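Local coordinates for protein lantibiotic dehydratase (Microbispora corallina, PDB 5EHK) that probably dehydrates serine and threonine residues of the NAI-107 precursor peptide, using glutamyl-tRNA to activate their hydroxyls before glutamate is eliminated, at residues A350-S355 / T364-D369; V181-R186 / A321-A326; W9-V14 / P545-E550; R186-L191 / R267-L272. One frame throughout, in Å; residues are numbered along the deposited sequence.

In the fold
All four contacts use segments from the N-terminal half of the protein, the part that in related lantibiotic dehydratases carries out glutamylation. Contacts 2 and 4 are neighbours, with centres about 14 Å apart. They share R186, and L191 CD2 of contact 4 lies 3.6 Å from E185 O of contact 2. Helix 318-339 of contact 2 is followed in the chain by helix 346-359 of contact 1, and the two centres are about 18 Å apart. Contact 3, which joins strand 6-17 to helix 545-556, encloses the other three along the chain; its centre lies about 29 Å from that of contact 1 and about 45 Å from that of contact 4.

Contact 1: A350-S355 / T364-D369; sequences AELIQS and TPLHVD
L366 pushes its forked tip between two side chains of a helix, L352 and I353, and this fork is the main bump of the contact. One prong, CD2, rests against the branch point of L352, 3.8 Å from L352 CG. The other, CD1, settles beside the end of the isoleucine, 3.8 Å from I353 CD1, while L352 CD2 closes the hollow from the other flank, 4.0 Å from L366 CD1. L352 reaches across because its CG stands anti to the backbone N (chi1 -176°), which carries CG and CD2 out to L366. I353 leaves the helix at a slant and only its last methyl arrives; that methyl also brushes the proline ring, with I353 CD1 4.4 Å from P365 CG. Branched leucine and isoleucine suit such interlocking, and the rigid ring of P365 adds a smooth apolar edge just before the strand begins. The packing is purely apolar. It seats helix 346-359 on the start of strand 366-379, which pairs antiparallel with strand 167-172. From that strand T170 touches both L352 and L366, while C334 of helix 318-339 packs against L352.

Contact 2: V181-R186 / A321-A326; sequences VHRLER and AALVAA
R183 and L184 meet L323 and V324 where two helices run nearly antiparallel, a side-by-side helix pair whose local axes approach to 10.5 Å at an angle of 157° between their directions. L323 is the central side chain, and R183 lies over it along almost its whole length. The arginine starts close, with its CB 3.6 Å from L323 CD2. The chain then runs outward through CG and CD, and CD passes the same methyl at 4.0 Å. A bend at chi3 (57°) brings the flat end back above the leucine, so that NE also faces CD2. At CZ the guanidinium plane lies across the isobutyl group, and L323 CD2 sits 3.3 Å from the plane, over its centre. Of the two terminal nitrogens, NH2 shares both methyls, whereas NH1 leans toward L323 CD1. NH1 also donates a weak hydrogen bond to V359 O at the end of helix 346-359, which gives the charged tip a polar partner while its face covers an apolar one. Arginine suits this exposed margin because a long aliphatic stem and a flat cation can both lie on leucine. Deeper in, L184 packs against V298 and V302 of helix 294-306, and its CD2 stands 4.1 Å from L323 CD2 and 4.3 Å from V324 CG2.

Contact 3: W9-V14 / P545-E550; sequences WDVFMV and PDVDAE
With chi1 at 172°, E550 sends CG out beside its own carbonyl carbon, and a bend at chi2 carries the carboxylate along V11 to D10. V11 in turn has CG1 opposite its own carbonyl carbon (chi1 -58°), leaving CG2 turned to the helix. That methyl fits between two side chains about one helical turn apart: V11 CG2 is 3.8 Å from V547 CB and 3.9 Å from E550 CG. The glutamate chain and the valine lie alongside, pointing opposite ways, and E550 OE1 ends 3.8 Å from V11 CG1. Farther out the two acids meet, with E550 OE2 3.6 Å from D10 OD2 and the carboxylate planes turned 68° from each other. Such a pairing of negative groups is probably tolerable because arginines attend it. R554 forms a salt bridge with E550 OE2 and a long, weak ion pair with D10 OD2, while R383 binds D10 OD1; R554 also makes a cation-pi contact with W9. Compact, beta-branched valines suit the close backbones, only 6.1 Å apart between the CA atoms of V11 and V547. F12 points away from the helix and meets F154 edge-to-face. The whole is a helix packed on one face of a beta-sheet, with 545-556 resting on strand 6-17, which itself pairs antiparallel with strands 147-155 and 785-792.

Contact 4: R186-L191 / R267-L272; sequences RDRVLL and RVTGLL
A short, weakly bonded helical turn, about 188-191, with D187 at its N-cap position, leans on the first part of helix 267-278, where R188 and L191 meet T269, G270 and L272. R188 CB lies 3.7 Å from T269 CG2, a methyl that the threonine presents to the turn. From there the arginine extends straight from CG to NE, its first torsion placing CG opposite the carbonyl carbon (chi1 -56°), and its flat end comes down over the backbone of the next residue. G270 CA sits 3.4 Å from R188 CZ, above the centre of the guanidinium plane. Having no side chain, the glycine offers a bare CA on which that plane can lie. About one turn further along both segments a leucine methyl rests against backbone: L191 CD2 is 4.3 Å from L272 C. L272 continues into a layer formed by L253 and A254 of helix 250-260 and I240 of helix 235-243. D187 is held by its OD1, which is hydrogen-bonded to S317 N and S320 OG; the capping bond from L190 N to its OD2 is modelled implausibly short, and its detail is doubtful. The arginine thus lays one face of its guanidinium on the helix backbone. R188 is exposed and its NH1 has a long, weak ion pair with D266, so water probably also helps to solvate the charge.

Contact 1: A350-S355 / T364-D369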
loop_
_atom_site.group_PDB
_atom_site.type_symbol
_atom_site.label_atom_id
_atom_site.label_comp_id
_atom_site.label_asym_id
_atom_site.label_seq_id
_atom_site.Cartn_x
_atom_site.Cartn_y
_atom_site.Cartn_z
ATOM N N ALA A 350 -45.191 -28.733 -14.142
ATOM C CA ALA A 350 -46.100 -28.222 -13.114
ATOM C C ALA A 350 -46.448 -29.322 -12.110
ATOM O O ALA A 350 -46.700 -29.046 -10.936
ATOM C CB ALA A 350 -47.370 -27.657 -13.741
ATOM N N GLU A 351 -46.455 -30.563 -12.598
ATOM C CA GLU A 351 -46.678 -31.752 -11.781
ATOM C C GLU A 351 -45.495 -32.042 -10.859
ATOM O O GLU A 351 -45.677 -32.479 -9.724
ATOM C CB GLU A 351 -46.994 -32.961 -12.682
ATOM C CG GLU A 351 -48.500 -33.116 -12.968
ATOM C CD GLU A 351 -48.826 -34.091 -14.099
ATOM O OE1 GLU A 351 -47.900 -34.489 -14.847
ATOM O OE2 GLU A 351 -50.021 -34.441 -14.250
ATOM N N LEU A 352 -44.282 -31.786 -11.341
ATOM C CA LEU A 352 -43.101 -31.939 -10.509
ATOM C C LEU A 352 -43.078 -30.843 -9.446
ATOM O O LEU A 352 -42.760 -31.103 -8.289
ATOM C CB LEU A 352 -41.837 -31.899 -11.374
ATOM C CG LEU A 352 -40.443 -32.116 -10.774
ATOM C CD1 LEU A 352 -40.433 -33.223 -9.736
ATOM C CD2 LEU A 352 -39.474 -32.455 -11.887
ATOM N N ILE A 353 -43.449 -29.626 -9.836
ATOM C CA ILE A 353 -43.391 -28.477 -8.935
ATOM C C ILE A 353 -44.232 -28.637 -7.670
ATOM O O ILE A 353 -43.699 -28.569 -6.565
ATOM C CB ILE A 353 -43.797 -27.157 -9.631
ATOM C CG1 ILE A 353 -42.794 -26.789 -10.717
ATOM C CG2 ILE A 353 -43.907 -26.022 -8.613
ATOM C CD1 ILE A 353 -41.440 -26.504 -10.177
ATOM N N GLN A 354 -45.536 -28.848 -7.810
ATOM C CA GLN A 354 -46.384 -28.890 -6.617
ATOM C C GLN A 354 -46.041 -30.122 -5.764
ATOM O O GLN A 354 -46.246 -30.119 -4.552
ATOM C CB GLN A 354 -47.890 -28.804 -6.957
ATOM C CG GLN A 354 -48.641 -30.140 -7.005
ATOM C CD GLN A 354 -48.164 -31.055 -8.124
ATOM O OE1 GLN A 354 -47.453 -30.617 -9.025
ATOM N NE2 GLN A 354 -48.541 -32.335 -8.060
ATOM N N SER A 355 -45.515 -31.165 -6.401
ATOM C CA SER A 355 -45.048 -32.355 -5.684
ATOM C C SER A 355 -43.950 -31.978 -4.680
ATOM O O SER A 355 -44.029 -32.303 -3.495
ATOM C CB SER A 355 -44.555 -33.422 -6.673
ATOM O OG SER A 355 -44.162 -34.607 -6.007
ATOM N N THR A 364 -37.395 -22.025 -5.930
ATOM C CA THR A 364 -36.646 -22.682 -6.991
ATOM C C THR A 364 -36.121 -24.025 -6.524
ATOM O O THR A 364 -34.956 -24.136 -6.178
ATOM C CB THR A 364 -35.434 -21.843 -7.399
ATOM O OG1 THR A 364 -34.851 -21.282 -6.223
ATOM C CG2 THR A 364 -35.831 -20.720 -8.334
ATOM N N PRO A 365 -36.979 -25.052 -6.507
ATOM C CA PRO A 365 -36.646 -26.375 -5.974
ATOM C C PRO A 365 -36.075 -27.299 -7.046
ATOM O O PRO A 365 -35.810 -28.473 -6.761
ATOM C CB PRO A 365 -38.002 -26.906 -5.544
ATOM C CG PRO A 365 -38.911 -26.358 -6.583
ATOM C CD PRO A 365 -38.396 -24.976 -6.905
ATOM N N LEU A 366 -35.905 -26.799 -8.267
ATOM C CA LEU A 366 -35.351 -27.644 -9.327
ATOM C C LEU A 366 -34.105 -27.057 -9.974
ATOM O O LEU A 366 -33.943 -25.843 -10.095
ATOM C CB LEU A 366 -36.388 -27.918 -10.434
ATOM C CG LEU A 366 -37.759 -28.522 -10.164
ATOM C CD1 LEU A 366 -38.487 -28.595 -11.483
ATOM C CD2 LEU A 366 -37.642 -29.895 -9.560
ATOM N N HIS A 367 -33.233 -27.951 -10.403
ATOM C CA HIS A 367 -32.093 -27.582 -11.219
ATOM C C HIS A 367 -32.119 -28.423 -12.490
ATOM O O HIS A 367 -32.209 -29.656 -12.434
ATOM C CB HIS A 367 -30.766 -27.755 -10.461
ATOM C CG HIS A 367 -29.563 -27.425 -11.291
ATOM N ND1 HIS A 367 -29.120 -26.132 -11.478
ATOM C CD2 HIS A 367 -28.726 -28.219 -12.003
ATOM C CE1 HIS A 367 -28.057 -26.147 -12.265
ATOM N NE2 HIS A 367 -27.795 -27.402 -12.597
ATOM N N VAL A 368 -32.101 -27.756 -13.636
ATOM C CA VAL A 368 -32.248 -28.458 -14.910
ATOM C C VAL A 368 -31.027 -28.283 -15.775
ATOM O O VAL A 368 -30.581 -27.172 -15.998
ATOM C CB VAL A 368 -33.498 -27.982 -15.704
ATOM C CG1 VAL A 368 -33.492 -28.551 -17.121
ATOM C CG2 VAL A 368 -34.787 -28.352 -14.960
ATOM N N ASP A 369 -30.476 -29.391 -16.245
ATOM C CA ASP A 369 -29.431 -29.333 -17.253
ATOM C C ASP A 369 -30.006 -29.894 -18.552
ATOM O O ASP A 369 -30.783 -30.861 -18.537
ATOM C CB ASP A 369 -28.203 -30.159 -16.854
ATOM C CG ASP A 369 -27.639 -29.790 -15.472
ATOM O OD1 ASP A 369 -27.843 -28.637 -14.999
ATOM O OD2 ASP A 369 -26.961 -30.677 -14.880
#

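Contact 2: V181-R186 / A321-A326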
loop_
_atom_site.group_PDB
_atom_site.type_symbol
_atom_site.label_atom_id
_atom_site.label_comp_id
_atom_site.label_asym_id
_atom_site.label_seq_id
_atom_site.Cartn_x
_atom_site.Cartn_y
_atom_site.Cartn_z
ATOM N N VAL A 181 -33.612 -33.004 4.495
ATOM C CA VAL A 181 -32.593 -33.835 5.134
ATOM C C VAL A 181 -32.515 -33.485 6.614
ATOM O O VAL A 181 -32.354 -34.361 7.469
ATOM C CB VAL A 181 -31.200 -33.632 4.477
ATOM C CG1 VAL A 181 -30.139 -34.437 5.204
ATOM C CG2 VAL A 181 -31.231 -34.004 2.984
ATOM N N HIS A 182 -32.666 -32.194 6.903
ATOM C CA HIS A 182 -32.718 -31.684 8.272
ATOM C C HIS A 182 -33.843 -32.341 9.068
ATOM O O HIS A 182 -33.650 -32.728 10.220
ATOM C CB HIS A 182 -32.943 -30.175 8.254
ATOM C CG HIS A 182 -31.778 -29.396 7.738
ATOM N ND1 HIS A 182 -31.849 -28.050 7.458
ATOM C CD2 HIS A 182 -30.511 -29.778 7.446
ATOM C CE1 HIS A 182 -30.675 -27.630 7.019
ATOM N NE2 HIS A 182 -29.848 -28.660 6.995
ATOM N N ARG A 183 -35.009 -32.483 8.439
ATOM C CA ARG A 183 -36.178 -33.055 9.100
ATOM C C ARG A 183 -35.935 -34.520 9.356
ATOM O O ARG A 183 -36.348 -35.047 10.385
ATOM C CB ARG A 183 -37.434 -32.869 8.251
ATOM C CG ARG A 183 -38.019 -31.454 8.280
ATOM C CD ARG A 183 -39.009 -31.233 7.140
ATOM N NE ARG A 183 -40.112 -32.194 7.140
ATOM C CZ ARG A 183 -40.908 -32.416 6.095
ATOM N NH1 ARG A 183 -40.709 -31.767 4.955
ATOM N NH2 ARG A 183 -41.886 -33.307 6.182
ATOM N N LEU A 184 -35.241 -35.174 8.434
ATOM C CA LEU A 184 -34.829 -36.548 8.650
ATOM C C LEU A 184 -33.767 -36.652 9.772
ATOM O O LEU A 184 -33.713 -37.663 10.482
ATOM C CB LEU A 184 -34.291 -37.135 7.344
ATOM C CG LEU A 184 -35.300 -37.482 6.241
ATOM C CD1 LEU A 184 -34.671 -38.383 5.192
ATOM C CD2 LEU A 184 -36.531 -38.134 6.815
ATOM N N GLU A 185 -32.969 -35.594 9.964
ATOM C CA GLU A 185 -31.857 -35.602 10.936
ATOM C C GLU A 185 -32.341 -35.463 12.387
ATOM O O GLU A 185 -31.627 -35.807 13.332
ATOM C CB GLU A 185 -30.797 -34.524 10.605
ATOM C CG GLU A 185 -29.767 -34.934 9.511
ATOM C CD GLU A 185 -28.822 -33.793 9.057
ATOM O OE1 GLU A 185 -29.136 -32.596 9.272
ATOM O OE2 GLU A 185 -27.758 -34.106 8.469
ATOM N N ARG A 186 -33.559 -34.960 12.554
ATOM C CA ARG A 186 -34.170 -34.827 13.873
ATOM C C ARG A 186 -34.798 -36.154 14.329
ATOM O O ARG A 186 -35.067 -36.359 15.508
ATOM C CB ARG A 186 -35.201 -33.704 13.858
ATOM C CG ARG A 186 -34.618 -32.333 13.575
ATOM C CD ARG A 186 -35.721 -31.294 13.436
ATOM N NE ARG A 186 -36.718 -31.405 14.506
ATOM C CZ ARG A 186 -37.735 -30.563 14.690
ATOM N NH1 ARG A 186 -37.901 -29.520 13.879
ATOM N NH2 ARG A 186 -38.589 -30.770 15.686
ATOM N N ALA A 321 -41.294 -41.366 7.319
ATOM C CA ALA A 321 -41.554 -42.187 6.130
ATOM C C ALA A 321 -42.607 -41.524 5.243
ATOM O O ALA A 321 -42.732 -41.856 4.066
ATOM C CB ALA A 321 -41.973 -43.620 6.513
ATOM N N ALA A 322 -43.355 -40.578 5.812
ATOM C CA ALA A 322 -44.277 -39.763 5.032
ATOM C C ALA A 322 -43.451 -38.835 4.148
ATOM O O ALA A 322 -43.658 -38.768 2.933
ATOM C CB ALA A 322 -45.192 -38.964 5.941
ATOM N N LEU A 323 -42.495 -38.144 4.773
ATOM C CA LEU A 323 -41.544 -37.273 4.081
ATOM C C LEU A 323 -40.744 -38.065 3.070
ATOM O O LEU A 323 -40.461 -37.571 1.976
ATOM C CB LEU A 323 -40.562 -36.646 5.074
ATOM C CG LEU A 323 -39.510 -35.674 4.522
ATOM C CD1 LEU A 323 -40.121 -34.686 3.546
ATOM C CD2 LEU A 323 -38.797 -34.939 5.640
ATOM N N VAL A 324 -40.367 -39.287 3.444
ATOM C CA VAL A 324 -39.602 -40.142 2.546
ATOM C C VAL A 324 -40.386 -40.429 1.279
ATOM O O VAL A 324 -39.877 -40.254 0.175
ATOM C CB VAL A 324 -39.153 -41.450 3.237
ATOM C CG1 VAL A 324 -38.728 -42.497 2.218
ATOM C CG2 VAL A 324 -38.004 -41.166 4.191
ATOM N N ALA A 325 -41.643 -40.821 1.434
ATOM C CA ALA A 325 -42.474 -41.118 0.275
ATOM C C ALA A 325 -42.658 -39.865 -0.589
ATOM O O ALA A 325 -42.502 -39.929 -1.804
ATOM C CB ALA A 325 -43.812 -41.715 0.705
ATOM N N ALA A 326 -42.951 -38.730 0.041
ATOM C CA ALA A 326 -43.049 -37.445 -0.658
ATOM C C ALA A 326 -41.789 -37.056 -1.472
ATOM O O ALA A 326 -41.867 -36.298 -2.445
ATOM C CB ALA A 326 -43.387 -36.345 0.346
#

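Contact 3: W9-V14 / P545-E550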
loop_
_atom_site.group_PDB
_atom_site.type_symbol
_atom_site.label_atom_id
_atom_site.label_comp_id
_atom_site.label_asym_id
_atom_site.label_seq_id
_atom_site.Cartn_x
_atom_site.Cartn_y
_atom_site.Cartn_z
ATOM N N TRP A 9 -7.021 -32.359 -25.352
ATOM C CA TRP A 9 -7.693 -33.659 -25.247
ATOM C C TRP A 9 -8.321 -34.059 -26.572
ATOM O O TRP A 9 -8.570 -33.206 -27.417
ATOM C CB TRP A 9 -8.814 -33.581 -24.218
ATOM C CG TRP A 9 -8.412 -33.712 -22.797
ATOM C CD1 TRP A 9 -7.143 -33.739 -22.285
ATOM C CD2 TRP A 9 -9.296 -33.843 -21.687
ATOM N NE1 TRP A 9 -7.190 -33.893 -20.917
ATOM C CE2 TRP A 9 -8.504 -33.945 -20.527
ATOM C CE3 TRP A 9 -10.681 -33.895 -21.564
ATOM C CZ2 TRP A 9 -9.051 -34.091 -19.264
ATOM C CZ3 TRP A 9 -11.225 -34.040 -20.313
ATOM C CH2 TRP A 9 -10.411 -34.137 -19.174
ATOM N N ASP A 10 -8.621 -35.343 -26.743
ATOM C CA ASP A 10 -9.311 -35.771 -27.957
ATOM C C ASP A 10 -10.730 -35.233 -27.961
ATOM O O ASP A 10 -11.192 -34.722 -28.980
ATOM C CB ASP A 10 -9.422 -37.296 -28.041
ATOM C CG ASP A 10 -8.109 -37.974 -28.343
ATOM O OD1 ASP A 10 -7.169 -37.294 -28.803
ATOM O OD2 ASP A 10 -8.044 -39.207 -28.156
ATOM N N VAL A 11 -11.419 -35.350 -26.823
ATOM C CA VAL A 11 -12.809 -34.913 -26.730
ATOM C C VAL A 11 -12.877 -33.547 -26.100
ATOM O O VAL A 11 -11.912 -33.105 -25.464
ATOM C CB VAL A 11 -13.678 -35.867 -25.903
ATOM C CG1 VAL A 11 -13.629 -37.261 -26.491
ATOM C CG2 VAL A 11 -13.220 -35.876 -24.455
ATOM N N PHE A 12 -14.017 -32.884 -26.280
ATOM C CA PHE A 12 -14.253 -31.580 -25.695
ATOM C C PHE A 12 -15.733 -31.398 -25.486
ATOM O O PHE A 12 -16.513 -32.162 -26.028
ATOM C CB PHE A 12 -13.661 -30.451 -26.553
ATOM C CG PHE A 12 -14.067 -30.483 -28.005
ATOM C CD1 PHE A 12 -15.375 -30.195 -28.391
ATOM C CD2 PHE A 12 -13.127 -30.758 -28.991
ATOM C CE1 PHE A 12 -15.740 -30.203 -29.719
ATOM C CE2 PHE A 12 -13.488 -30.767 -30.318
ATOM C CZ PHE A 12 -14.798 -30.492 -30.681
ATOM N N MET A 13 -16.123 -30.427 -24.662
ATOM C CA MET A 13 -17.539 -30.181 -24.404
ATOM C C MET A 13 -18.007 -28.993 -25.229
ATOM O O MET A 13 -17.208 -28.150 -25.610
ATOM C CB MET A 13 -17.814 -29.952 -22.914
ATOM C CG MET A 13 -19.294 -30.014 -22.541
ATOM S SD MET A 13 -19.717 -29.508 -20.853
ATOM C CE MET A 13 -19.498 -27.726 -20.942
ATOM N N VAL A 14 -19.301 -28.943 -25.517
ATOM C CA VAL A 14 -19.870 -27.877 -26.321
ATOM C C VAL A 14 -21.012 -27.313 -25.526
ATOM O O VAL A 14 -21.781 -28.079 -24.942
ATOM C CB VAL A 14 -20.430 -28.406 -27.650
ATOM C CG1 VAL A 14 -21.021 -27.270 -28.460
ATOM C CG2 VAL A 14 -19.339 -29.114 -28.433
ATOM N N PRO A 545 -21.987 -39.525 -21.983
ATOM C CA PRO A 545 -21.340 -40.814 -21.694
ATOM C C PRO A 545 -20.085 -40.956 -22.532
ATOM O O PRO A 545 -19.045 -41.458 -22.078
ATOM C CB PRO A 545 -22.386 -41.831 -22.158
ATOM C CG PRO A 545 -23.684 -41.121 -22.010
ATOM C CD PRO A 545 -23.384 -39.706 -22.415
ATOM N N ASP A 546 -20.230 -40.492 -23.772
ATOM C CA ASP A 546 -19.147 -40.255 -24.706
ATOM C C ASP A 546 -17.901 -39.673 -24.005
ATOM O O ASP A 546 -16.897 -40.371 -23.813
ATOM C CB ASP A 546 -19.651 -39.237 -25.752
ATOM C CG ASP A 546 -21.165 -38.938 -25.625
ATOM O OD1 ASP A 546 -21.932 -39.816 -25.156
ATOM O OD2 ASP A 546 -21.590 -37.828 -26.008
ATOM N N VAL A 547 -17.990 -38.437 -23.525
ATOM C CA VAL A 547 -16.792 -37.765 -23.022
ATOM C C VAL A 547 -16.454 -38.077 -21.552
ATOM O O VAL A 547 -15.277 -38.106 -21.168
ATOM C CB VAL A 547 -16.840 -36.236 -23.308
ATOM C CG1 VAL A 547 -18.206 -35.831 -23.832
ATOM C CG2 VAL A 547 -16.468 -35.433 -22.084
ATOM N N ASP A 548 -17.484 -38.339 -20.753
ATOM C CA ASP A 548 -17.319 -38.767 -19.363
ATOM C C ASP A 548 -16.306 -39.903 -19.215
ATOM O O ASP A 548 -15.545 -39.934 -18.262
ATOM C CB ASP A 548 -18.656 -39.227 -18.773
ATOM C CG ASP A 548 -19.656 -38.082 -18.587
ATOM O OD1 ASP A 548 -19.426 -36.965 -19.105
ATOM O OD2 ASP A 548 -20.690 -38.313 -17.924
ATOM N N ALA A 549 -16.285 -40.849 -20.142
ATOM C CA ALA A 549 -15.368 -41.978 -19.979
ATOM C C ALA A 549 -13.946 -41.613 -20.390
ATOM O O ALA A 549 -12.989 -42.130 -19.828
ATOM C CB ALA A 549 -15.847 -43.174 -20.766
ATOM N N GLU A 550 -13.803 -40.714 -21.357
ATOM C CA GLU A 550 -12.478 -40.242 -21.719
ATOM C C GLU A 550 -11.989 -39.338 -20.603
ATOM O O GLU A 550 -10.849 -39.470 -20.141
ATOM C CB GLU A 550 -12.458 -39.505 -23.052
ATOM C CG GLU A 550 -11.096 -38.872 -23.299
ATOM C CD GLU A 550 -10.452 -39.255 -24.615
ATOM O OE1 GLU A 550 -11.088 -39.955 -25.440
ATOM O OE2 GLU A 550 -9.289 -38.834 -24.818
#

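Contact 4: R186-L191 / R267-L272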
loop_
_atom_site.group_PDB
_atom_site.type_symbol
_atom_site.label_atom_id
_atom_site.label_comp_id
_atom_site.label_asym_id
_atom_site.label_seq_id
_atom_site.Cartn_x
_atom_site.Cartn_y
_atom_site.Cartn_z
ATOM N N ARG A 186 -33.559 -34.960 12.554
ATOM C CA ARG A 186 -34.170 -34.827 13.873
ATOM C C ARG A 186 -34.798 -36.154 14.329
ATOM O O ARG A 186 -35.067 -36.359 15.508
ATOM C CB ARG A 186 -35.201 -33.704 13.858
ATOM C CG ARG A 186 -34.618 -32.333 13.575
ATOM C CD ARG A 186 -35.721 -31.294 13.436
ATOM N NE ARG A 186 -36.718 -31.405 14.506
ATOM C CZ ARG A 186 -37.735 -30.563 14.690
ATOM N NH1 ARG A 186 -37.901 -29.520 13.879
ATOM N NH2 ARG A 186 -38.589 -30.770 15.686
ATOM N N ASP A 187 -35.040 -37.049 13.385
ATOM C CA ASP A 187 -35.560 -38.373 13.704
ATOM C C ASP A 187 -34.478 -39.233 14.365
ATOM O O ASP A 187 -33.620 -39.806 13.676
ATOM C CB ASP A 187 -36.088 -39.023 12.423
ATOM C CG ASP A 187 -36.717 -40.390 12.652
ATOM O OD1 ASP A 187 -37.883 -40.566 12.226
ATOM O OD2 ASP A 187 -36.051 -41.290 13.214
ATOM N N ARG A 188 -34.533 -39.346 15.692
ATOM C CA ARG A 188 -33.489 -40.056 16.433
ATOM C C ARG A 188 -33.413 -41.525 16.082
ATOM O O ARG A 188 -32.365 -42.154 16.263
ATOM C CB ARG A 188 -33.678 -39.932 17.937
ATOM C CG ARG A 188 -33.748 -38.524 18.458
ATOM C CD ARG A 188 -33.750 -38.541 19.963
ATOM N NE ARG A 188 -33.857 -37.195 20.503
ATOM C CZ ARG A 188 -33.839 -36.910 21.801
ATOM N NH1 ARG A 188 -33.699 -37.888 22.686
ATOM N NH2 ARG A 188 -33.941 -35.649 22.212
ATOM N N VAL A 189 -34.521 -42.073 15.595
ATOM C CA VAL A 189 -34.570 -43.493 15.266
ATOM C C VAL A 189 -34.003 -43.749 13.873
ATOM O O VAL A 189 -33.362 -44.785 13.630
ATOM C CB VAL A 189 -35.998 -44.128 15.515
ATOM C CG1 VAL A 189 -37.106 -43.078 15.453
ATOM C CG2 VAL A 189 -36.272 -45.312 14.584
ATOM N N LEU A 190 -34.225 -42.801 12.965
ATOM C CA LEU A 190 -33.588 -42.871 11.651
ATOM C C LEU A 190 -32.100 -42.588 11.825
ATOM O O LEU A 190 -31.257 -43.296 11.273
ATOM C CB LEU A 190 -34.228 -41.889 10.662
ATOM C CG LEU A 190 -33.605 -41.703 9.268
ATOM C CD1 LEU A 190 -33.516 -43.011 8.500
ATOM C CD2 LEU A 190 -34.374 -40.656 8.457
ATOM N N LEU A 191 -31.798 -41.559 12.622
ATOM C CA LEU A 191 -30.424 -41.135 12.893
ATOM C C LEU A 191 -29.476 -42.283 13.259
ATOM O O LEU A 191 -28.330 -42.294 12.817
ATOM C CB LEU A 191 -30.395 -40.039 13.968
ATOM C CG LEU A 191 -29.065 -39.327 14.233
ATOM C CD1 LEU A 191 -28.353 -39.018 12.928
ATOM C CD2 LEU A 191 -29.294 -38.033 15.036
ATOM N N ARG A 267 -30.594 -40.714 25.848
ATOM C CA ARG A 267 -30.256 -39.342 26.214
ATOM C C ARG A 267 -29.005 -38.943 25.437
ATOM O O ARG A 267 -28.836 -37.778 25.071
ATOM C CB ARG A 267 -29.988 -39.222 27.713
ATOM C CG ARG A 267 -29.773 -37.781 28.175
ATOM C CD ARG A 267 -29.308 -37.709 29.617
ATOM N NE ARG A 267 -30.286 -38.247 30.557
ATOM C CZ ARG A 267 -30.025 -38.498 31.838
ATOM N NH1 ARG A 267 -28.807 -38.279 32.326
ATOM N NH2 ARG A 267 -30.973 -38.987 32.630
ATOM N N VAL A 268 -28.150 -39.932 25.174
ATOM C CA VAL A 268 -26.956 -39.759 24.370
ATOM C C VAL A 268 -27.300 -39.541 22.902
ATOM O O VAL A 268 -26.695 -38.708 22.231
ATOM C CB VAL A 268 -26.024 -40.983 24.515
ATOM C CG1 VAL A 268 -24.953 -41.012 23.425
ATOM C CG2 VAL A 268 -25.403 -41.000 25.898
ATOM N N THR A 269 -28.253 -40.314 22.395
ATOM C CA THR A 269 -28.709 -40.158 21.015
ATOM C C THR A 269 -29.301 -38.765 20.769
ATOM O O THR A 269 -29.163 -38.211 19.673
ATOM C CB THR A 269 -29.674 -41.291 20.591
ATOM O OG1 THR A 269 -28.924 -42.498 20.398
ATOM C CG2 THR A 269 -30.385 -40.953 19.295
ATOM N N GLY A 270 -29.926 -38.184 21.789
ATOM C CA GLY A 270 -30.416 -36.821 21.674
ATOM C C GLY A 270 -29.271 -35.812 21.653
ATOM O O GLY A 270 -29.408 -34.680 21.157
ATOM N N LEU A 271 -28.125 -36.233 22.187
ATOM C CA LEU A 271 -26.915 -35.428 22.135
ATOM C C LEU A 271 -26.334 -35.465 20.721
ATOM O O LEU A 271 -26.021 -34.419 20.152
ATOM C CB LEU A 271 -25.888 -35.925 23.157
ATOM C CG LEU A 271 -24.748 -34.944 23.406
ATOM C CD1 LEU A 271 -25.273 -33.512 23.383
ATOM C CD2 LEU A 271 -24.051 -35.251 24.720
ATOM N N LEU A 272 -26.217 -36.664 20.152
ATOM C CA LEU A 272 -25.817 -36.808 18.759
ATOM C C LEU A 272 -26.707 -35.971 17.830
ATOM O O LEU A 272 -26.231 -35.430 16.823
ATOM C CB LEU A 272 -25.861 -38.274 18.327
ATOM C CG LEU A 272 -24.930 -39.271 19.013
ATOM C CD1 LEU A 272 -24.922 -40.580 18.252
ATOM C CD2 LEU A 272 -23.525 -38.740 19.129
#